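Local coordinates for protein Cg3027-pa (Drosophila melanogaster, PDB 2VHH) that probably hydrolyses N-carbamoyl-beta-alanine and its 2-methyl homologue to the beta-amino acids, ammonium and carbon dioxide in pyrimidine breakdown, and assembles as a homooctamer, at residues L40-F53 / V101-C113. Sequence-based numbering, arbitrary orientation.
Sequences LPTSAKDIAEQNGF and VKTMIKAAAEAGC
The ring of Phe53 is held between Met104 and Ala48 of helix 42-50, on the buried, closely packed side of the contact. Met104 CG stands 3.9 Å from the centroid of the Phe53 ring, 9° off the ring normal, a CH-pi contact; farther along the extended chain SD also lies over the ring, making a Met-aromatic pair. Ala48 CA covers the opposite face, and Ala107 CB meets the ring edge at CZ. An unbranched, polarisable methionine can lie along an aromatic face in this way, whereas alanine is small enough to let the backbones close in. Ala44 and Ala107 do so, with CA atoms 4.8 Å apart, and Ala44 CB also meets Ala111 CB. Helices 42-50 and 101-110 run nearly antiparallel, at 164°, and these small residues let their axes approach to 8.4 Å. Gly52 and Gly112, beyond the two helices, each adopt the positive phi of a Schellman motif, a conformation that favours glycine. Ile47 fits as a knob into the hole formed by Thr103, Lys106, Ala107 and Glu110; its CG2, anti to the backbone N, reaches Thr103 while CD1 extends to the Glu110 carboxylate. In the carbon-nitrogen hydrolase fold, helices pack on the outside of beta sheets: here Ala107 and Ala111 also touch strand 337-344, and Leu40, Ala44 and Ala48 touch strand 54-59, so both helices cover one sheet. The more open side is polar. There Ser43 OG, set by chi1 of 66° between backbone N and carbonyl carbon, reaches the carboxylate and donates to Glu110 OE1 at 2.8 Å; OE1 accepts with its anti lone pair, directed away from the other oxygen. At the exposed far end, Thr103 OG1 gives Asn51 OD1 only a weak bond of 3.1 Å.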
ATOM      1  N   LEU C  40       0.936 -42.886 -40.890  1.00 46.32           N
ATOM      2  CA  LEU C  40       0.400 -41.854 -41.775  1.00 45.55           C
ATOM      3  C   LEU C  40      -0.127 -42.442 -43.071  1.00 45.10           C
ATOM      4  O   LEU C  40       0.424 -43.422 -43.568  1.00 45.07           O
ATOM      5  CB  LEU C  40       1.458 -40.790 -42.078  1.00 45.45           C
ATOM      6  CG  LEU C  40       1.925 -39.961 -40.881  1.00 45.09           C
ATOM      7  CD1 LEU C  40       3.188 -39.195 -41.234  1.00 44.58           C
ATOM      8  CD2 LEU C  40       0.816 -39.029 -40.378  1.00 44.47           C
ATOM      9  N   PRO C  41      -1.198 -41.846 -43.625  1.00 44.67           N
ATOM     10  CA  PRO C  41      -1.727 -42.260 -44.917  1.00 44.42           C
ATOM     11  C   PRO C  41      -0.637 -42.338 -45.971  1.00 44.26           C
ATOM     12  O   PRO C  41       0.271 -41.502 -45.993  1.00 44.31           O
ATOM     13  CB  PRO C  41      -2.709 -41.143 -45.252  1.00 44.27           C
ATOM     14  CG  PRO C  41      -3.186 -40.700 -43.946  1.00 44.41           C
ATOM     15  CD  PRO C  41      -1.995 -40.749 -43.051  1.00 44.58           C
ATOM     16  N   THR C  42      -0.737 -43.343 -46.833  1.00 44.10           N
ATOM     17  CA  THR C  42       0.285 -43.624 -47.841  1.00 43.91           C
ATOM     18  C   THR C  42       0.452 -42.487 -48.874  1.00 43.73           C
ATOM     19  O   THR C  42       1.559 -42.250 -49.374  1.00 43.65           O
ATOM     20  CB  THR C  42       0.035 -45.012 -48.517  1.00 43.79           C
ATOM     21  OG1 THR C  42       1.123 -45.328 -49.388  1.00 44.12           O
ATOM     22  CG2 THR C  42      -1.280 -45.040 -49.305  1.00 43.60           C
ATOM     23  N   SER C  43      -0.647 -41.784 -49.162  1.00 43.43           N
ATOM     24  CA  SER C  43      -0.659 -40.669 -50.113  1.00 43.14           C
ATOM     25  C   SER C  43       0.143 -39.473 -49.606  1.00 42.89           C
ATOM     26  O   SER C  43       0.830 -38.802 -50.377  1.00 42.87           O
ATOM     27  CB  SER C  43      -2.096 -40.243 -50.402  1.00 43.18           C
ATOM     28  OG  SER C  43      -2.697 -39.703 -49.240  1.00 42.97           O
ATOM     29  N   ALA C  44       0.042 -39.224 -48.306  1.00 42.62           N
ATOM     30  CA  ALA C  44       0.787 -38.175 -47.637  1.00 42.36           C
ATOM     31  C   ALA C  44       2.280 -38.456 -47.687  1.00 42.26           C
ATOM     32  O   ALA C  44       3.078 -37.554 -47.921  1.00 42.13           O
ATOM     33  CB  ALA C  44       0.313 -38.045 -46.201  1.00 42.47           C
ATOM     34  N   LYS C  45       2.644 -39.715 -47.460  1.00 42.37           N
ATOM     35  CA  LYS C  45       4.020 -40.195 -47.624  1.00 42.55           C
ATOM     36  C   LYS C  45       4.540 -40.070 -49.067  1.00 42.67           C
ATOM     37  O   LYS C  45       5.743 -39.853 -49.293  1.00 42.77           O
ATOM     38  CB  LYS C  45       4.124 -41.648 -47.171  1.00 42.40           C
ATOM     39  CG  LYS C  45       4.701 -41.815 -45.791  1.00 42.80           C
ATOM     40  CD  LYS C  45       4.615 -43.249 -45.320  1.00 42.85           C
ATOM     41  CE  LYS C  45       3.281 -43.522 -44.667  1.00 43.16           C
ATOM     42  NZ  LYS C  45       3.171 -44.924 -44.194  1.00 42.97           N
ATOM     43  N   ASP C  46       3.632 -40.211 -50.033  1.00 42.75           N
ATOM     44  CA  ASP C  46       3.972 -40.063 -51.449  1.00 42.86           C
ATOM     45  C   ASP C  46       4.309 -38.623 -51.834  1.00 42.49           C
ATOM     46  O   ASP C  46       5.354 -38.379 -52.446  1.00 42.53           O
ATOM     47  CB  ASP C  46       2.861 -40.611 -52.356  1.00 43.25           C
ATOM     48  CG  ASP C  46       2.973 -42.117 -52.589  1.00 44.16           C
ATOM     49  OD1 ASP C  46       4.048 -42.702 -52.324  1.00 45.18           O
ATOM     50  OD2 ASP C  46       1.977 -42.715 -53.048  1.00 45.13           O
ATOM     51  N   ILE C  47       3.437 -37.679 -51.474  1.00 41.87           N
ATOM     52  CA  ILE C  47       3.690 -36.264 -51.748  1.00 41.46           C
ATOM     53  C   ILE C  47       5.012 -35.823 -51.116  1.00 41.37           C
ATOM     54  O   ILE C  47       5.730 -35.008 -51.684  1.00 41.43           O
ATOM     55  CB  ILE C  47       2.533 -35.354 -51.276  1.00 41.33           C
ATOM     56  CG1 ILE C  47       1.211 -35.789 -51.915  1.00 41.20           C
ATOM     57  CG2 ILE C  47       2.816 -33.902 -51.636  1.00 41.22           C
ATOM     58  CD1 ILE C  47      -0.024 -35.407 -51.120  1.00 41.03           C
ATOM     59  N   ALA C  48       5.336 -36.389 -49.959  1.00 41.34           N
ATOM     60  CA  ALA C  48       6.569 -36.075 -49.241  1.00 41.43           C
ATOM     61  C   ALA C  48       7.793 -36.600 -49.964  1.00 41.53           C
ATOM     62  O   ALA C  48       8.794 -35.897 -50.117  1.00 41.43           O
ATOM     63  CB  ALA C  48       6.514 -36.639 -47.831  1.00 41.11           C
ATOM     64  N   GLU C  49       7.710 -37.848 -50.401  1.00 41.93           N
ATOM     65  CA  GLU C  49       8.849 -38.491 -51.032  1.00 42.74           C
ATOM     66  C   GLU C  49       9.152 -37.899 -52.414  1.00 42.21           C
ATOM     67  O   GLU C  49      10.306 -37.596 -52.716  1.00 42.32           O
ATOM     68  CB  GLU C  49       8.668 -40.005 -51.079  1.00 42.64           C
ATOM     69  CG  GLU C  49       9.990 -40.756 -51.136  1.00 44.72           C
ATOM     70  CD  GLU C  49       9.823 -42.270 -51.020  1.00 46.17           C
ATOM     71  OE1 GLU C  49       9.003 -42.859 -51.779  1.00 49.13           O
ATOM     72  OE2 GLU C  49      10.522 -42.874 -50.166  1.00 49.75           O
ATOM     73  N   GLN C  50       8.116 -37.708 -53.229  1.00 41.66           N
ATOM     74  CA  GLN C  50       8.287 -37.078 -54.521  1.00 41.19           C
ATOM     75  C   GLN C  50       8.883 -35.668 -54.406  1.00 40.55           C
ATOM     76  O   GLN C  50       9.775 -35.317 -55.179  1.00 40.61           O
ATOM     77  CB  GLN C  50       6.975 -37.097 -55.297  1.00 41.53           C
ATOM     78  CG  GLN C  50       6.717 -38.430 -55.978  1.00 42.59           C
ATOM     79  CD  GLN C  50       5.354 -38.481 -56.609  1.00 44.57           C
ATOM     80  OE1 GLN C  50       4.338 -38.381 -55.915  1.00 45.75           O
ATOM     81  NE2 GLN C  50       5.314 -38.627 -57.936  1.00 44.55           N
ATOM     82  N   ASN C  51       8.435 -34.892 -53.420  1.00 39.61           N
ATOM     83  CA  ASN C  51       8.886 -33.506 -53.284  1.00 38.83           C
ATOM     84  C   ASN C  51      10.111 -33.335 -52.391  1.00 38.08           C
ATOM     85  O   ASN C  51      10.582 -32.222 -52.164  1.00 37.78           O
ATOM     86  CB  ASN C  51       7.734 -32.610 -52.840  1.00 38.99           C
ATOM     87  CG  ASN C  51       6.621 -32.534 -53.878  1.00 39.45           C
ATOM     88  OD1 ASN C  51       6.154 -31.444 -54.211  1.00 40.70           O
ATOM     89  ND2 ASN C  51       6.193 -33.689 -54.393  1.00 39.44           N
ATOM     90  N   GLY C  52      10.629 -34.455 -51.904  1.00 37.45           N
ATOM     91  CA  GLY C  52      11.897 -34.473 -51.189  1.00 36.81           C
ATOM     92  C   GLY C  52      11.905 -33.797 -49.832  1.00 36.49           C
ATOM     93  O   GLY C  52      12.881 -33.135 -49.469  1.00 36.65           O
ATOM     94  N   PHE C  53      10.817 -33.952 -49.082  1.00 35.91           N
ATOM     95  CA  PHE C  53      10.792 -33.521 -47.685  1.00 35.18           C
ATOM     96  C   PHE C  53      10.394 -34.661 -46.748  1.00 35.02           C
ATOM     97  O   PHE C  53       9.617 -35.537 -47.126  1.00 35.06           O
ATOM     98  CB  PHE C  53       9.902 -32.283 -47.488  1.00 34.70           C
ATOM     99  CG  PHE C  53       8.425 -32.516 -47.725  1.00 34.16           C
ATOM    100  CD1 PHE C  53       7.872 -32.363 -48.996  1.00 33.59           C
ATOM    101  CD2 PHE C  53       7.576 -32.818 -46.668  1.00 32.90           C
ATOM    102  CE1 PHE C  53       6.498 -32.543 -49.208  1.00 32.56           C
ATOM    103  CE2 PHE C  53       6.212 -33.007 -46.880  1.00 32.71           C
ATOM    104  CZ  PHE C  53       5.673 -32.865 -48.150  1.00 32.58           C
ATOM    105  N   VAL C 101       5.647 -24.835 -50.057  1.00 32.78           N
ATOM    106  CA  VAL C 101       4.842 -24.955 -48.849  1.00 32.53           C
ATOM    107  C   VAL C 101       3.416 -25.392 -49.188  1.00 32.58           C
ATOM    108  O   VAL C 101       2.797 -26.115 -48.411  1.00 32.62           O
ATOM    109  CB  VAL C 101       4.884 -23.659 -47.984  1.00 32.45           C
ATOM    110  CG1 VAL C 101       3.945 -23.743 -46.792  1.00 31.92           C
ATOM    111  CG2 VAL C 101       6.299 -23.417 -47.477  1.00 32.60           C
ATOM    112  N   LYS C 102       2.912 -24.972 -50.350  1.00 32.59           N
ATOM    113  CA  LYS C 102       1.599 -25.404 -50.848  1.00 32.75           C
ATOM    114  C   LYS C 102       1.457 -26.929 -50.843  1.00 32.65           C
ATOM    115  O   LYS C 102       0.446 -27.463 -50.365  1.00 32.59           O
ATOM    116  CB  LYS C 102       1.363 -24.890 -52.268  1.00 32.60           C
ATOM    117  CG  LYS C 102       0.413 -23.710 -52.403  1.00 33.06           C
ATOM    118  CD  LYS C 102       0.307 -23.312 -53.879  1.00 33.70           C
ATOM    119  CE  LYS C 102      -0.433 -21.994 -54.105  1.00 35.09           C
ATOM    120  NZ  LYS C 102      -1.910 -22.193 -54.256  1.00 36.61           N
ATOM    121  N   THR C 103       2.466 -27.618 -51.380  1.00 32.47           N
ATOM    122  CA  THR C 103       2.451 -29.083 -51.447  1.00 32.36           C
ATOM    123  C   THR C 103       2.687 -29.719 -50.076  1.00 32.26           C
ATOM    124  O   THR C 103       2.230 -30.830 -49.822  1.00 32.24           O
ATOM    125  CB  THR C 103       3.406 -29.710 -52.548  1.00 32.46           C
ATOM    126  OG1 THR C 103       4.157 -30.794 -51.986  1.00 32.38           O
ATOM    127  CG2 THR C 103       4.379 -28.705 -53.142  1.00 31.83           C
ATOM    128  N   MET C 104       3.399 -29.013 -49.202  1.00 32.11           N
ATOM    129  CA  MET C 104       3.592 -29.483 -47.832  1.00 31.96           C
ATOM    130  C   MET C 104       2.299 -29.376 -47.030  1.00 31.90           C
ATOM    131  O   MET C 104       1.987 -30.257 -46.240  1.00 32.06           O
ATOM    132  CB  MET C 104       4.724 -28.729 -47.141  1.00 31.95           C
ATOM    133  CG  MET C 104       6.089 -28.963 -47.750  1.00 31.84           C
ATOM    134  SD  MET C 104       7.375 -28.272 -46.707  1.00 31.83           S
ATOM    135  CE  MET C 104       8.806 -28.380 -47.789  1.00 32.57           C
ATOM    136  N   ILE C 105       1.556 -28.296 -47.242  1.00 31.85           N
ATOM    137  CA  ILE C 105       0.248 -28.108 -46.633  1.00 31.90           C
ATOM    138  C   ILE C 105      -0.715 -29.162 -47.168  1.00 32.24           C
ATOM    139  O   ILE C 105      -1.542 -29.690 -46.426  1.00 32.44           O
ATOM    140  CB  ILE C 105      -0.284 -26.682 -46.913  1.00 31.95           C
ATOM    141  CG1 ILE C 105       0.529 -25.649 -46.133  1.00 31.47           C
ATOM    142  CG2 ILE C 105      -1.760 -26.561 -46.573  1.00 31.49           C
ATOM    143  CD1 ILE C 105       0.410 -24.269 -46.691  1.00 31.67           C
ATOM    144  N   LYS C 106      -0.593 -29.478 -48.454  1.00 32.53           N
ATOM    145  CA  LYS C 106      -1.412 -30.513 -49.081  1.00 32.89           C
ATOM    146  C   LYS C 106      -1.178 -31.857 -48.395  1.00 32.79           C
ATOM    147  O   LYS C 106      -2.131 -32.582 -48.092  1.00 32.81           O
ATOM    148  CB  LYS C 106      -1.087 -30.608 -50.575  1.00 33.00           C
ATOM    149  CG  LYS C 106      -1.967 -31.559 -51.384  1.00 33.72           C
ATOM    150  CD  LYS C 106      -1.507 -31.636 -52.847  1.00 33.94           C
ATOM    151  CE  LYS C 106      -2.369 -32.622 -53.640  1.00 36.12           C
ATOM    152  NZ  LYS C 106      -1.639 -33.300 -54.770  1.00 36.65           N
ATOM    153  N   ALA C 107       0.091 -32.169 -48.135  1.00 32.78           N
ATOM    154  CA  ALA C 107       0.467 -33.403 -47.452  1.00 32.85           C
ATOM    155  C   ALA C 107      -0.079 -33.437 -46.029  1.00 33.12           C
ATOM    156  O   ALA C 107      -0.568 -34.465 -45.572  1.00 33.26           O
ATOM    157  CB  ALA C 107       1.969 -33.584 -47.462  1.00 32.54           C
ATOM    158  N   ALA C 108      -0.011 -32.298 -45.344  1.00 33.53           N
ATOM    159  CA  ALA C 108      -0.533 -32.158 -43.986  1.00 33.83           C
ATOM    160  C   ALA C 108      -2.035 -32.431 -43.945  1.00 34.09           C
ATOM    161  O   ALA C 108      -2.519 -33.114 -43.042  1.00 34.20           O
ATOM    162  CB  ALA C 108      -0.223 -30.766 -43.458  1.00 33.67           C
ATOM    163  N   ALA C 109      -2.755 -31.906 -44.937  1.00 34.42           N
ATOM    164  CA  ALA C 109      -4.190 -32.145 -45.096  1.00 34.72           C
ATOM    165  C   ALA C 109      -4.509 -33.629 -45.251  1.00 34.97           C
ATOM    166  O   ALA C 109      -5.399 -34.154 -44.581  1.00 35.31           O
ATOM    167  CB  ALA C 109      -4.728 -31.364 -46.285  1.00 34.67           C
ATOM    168  N   GLU C 110      -3.772 -34.300 -46.124  1.00 35.08           N
ATOM    169  CA  GLU C 110      -3.993 -35.714 -46.382  1.00 35.53           C
ATOM    170  C   GLU C 110      -3.507 -36.603 -45.237  1.00 34.77           C
ATOM    171  O   GLU C 110      -3.907 -37.759 -45.140  1.00 34.76           O
ATOM    172  CB  GLU C 110      -3.392 -36.112 -47.731  1.00 35.38           C
ATOM    173  CG  GLU C 110      -4.283 -35.693 -48.900  1.00 37.18           C
ATOM    174  CD  GLU C 110      -3.731 -36.099 -50.258  1.00 37.98           C
ATOM    175  OE1 GLU C 110      -3.106 -37.184 -50.344  1.00 41.38           O
ATOM    176  OE2 GLU C 110      -3.933 -35.339 -51.242  1.00 40.31           O
ATOM    177  N   ALA C 111      -2.651 -36.054 -44.378  1.00 34.38           N
ATOM    178  CA  ALA C 111      -2.239 -36.736 -43.145  1.00 33.89           C
ATOM    179  C   ALA C 111      -3.283 -36.546 -42.046  1.00 33.63           C
ATOM    180  O   ALA C 111      -3.172 -37.131 -40.965  1.00 33.78           O
ATOM    181  CB  ALA C 111      -0.891 -36.237 -42.674  1.00 33.79           C
ATOM    182  N   GLY C 112      -4.288 -35.714 -42.329  1.00 33.19           N
ATOM    183  CA  GLY C 112      -5.408 -35.481 -41.426  1.00 32.53           C
ATOM    184  C   GLY C 112      -5.205 -34.367 -40.416  1.00 32.38           C
ATOM    185  O   GLY C 112      -5.842 -34.374 -39.368  1.00 32.63           O
ATOM    186  N   CYS C 113      -4.331 -33.406 -40.712  1.00 31.85           N
ATOM    187  CA  CYS C 113      -4.097 -32.290 -39.790  1.00 31.28           C
ATOM    188  C   CYS C 113      -5.287 -31.346 -39.694  1.00 30.93           C
ATOM    189  O   CYS C 113      -6.075 -31.241 -40.625  1.00 31.11           O
ATOM    190  CB  CYS C 113      -2.847 -31.514 -40.171  1.00 31.11           C
ATOM    191  SG  CYS C 113      -1.362 -32.441 -39.845  1.00 31.05           S
TER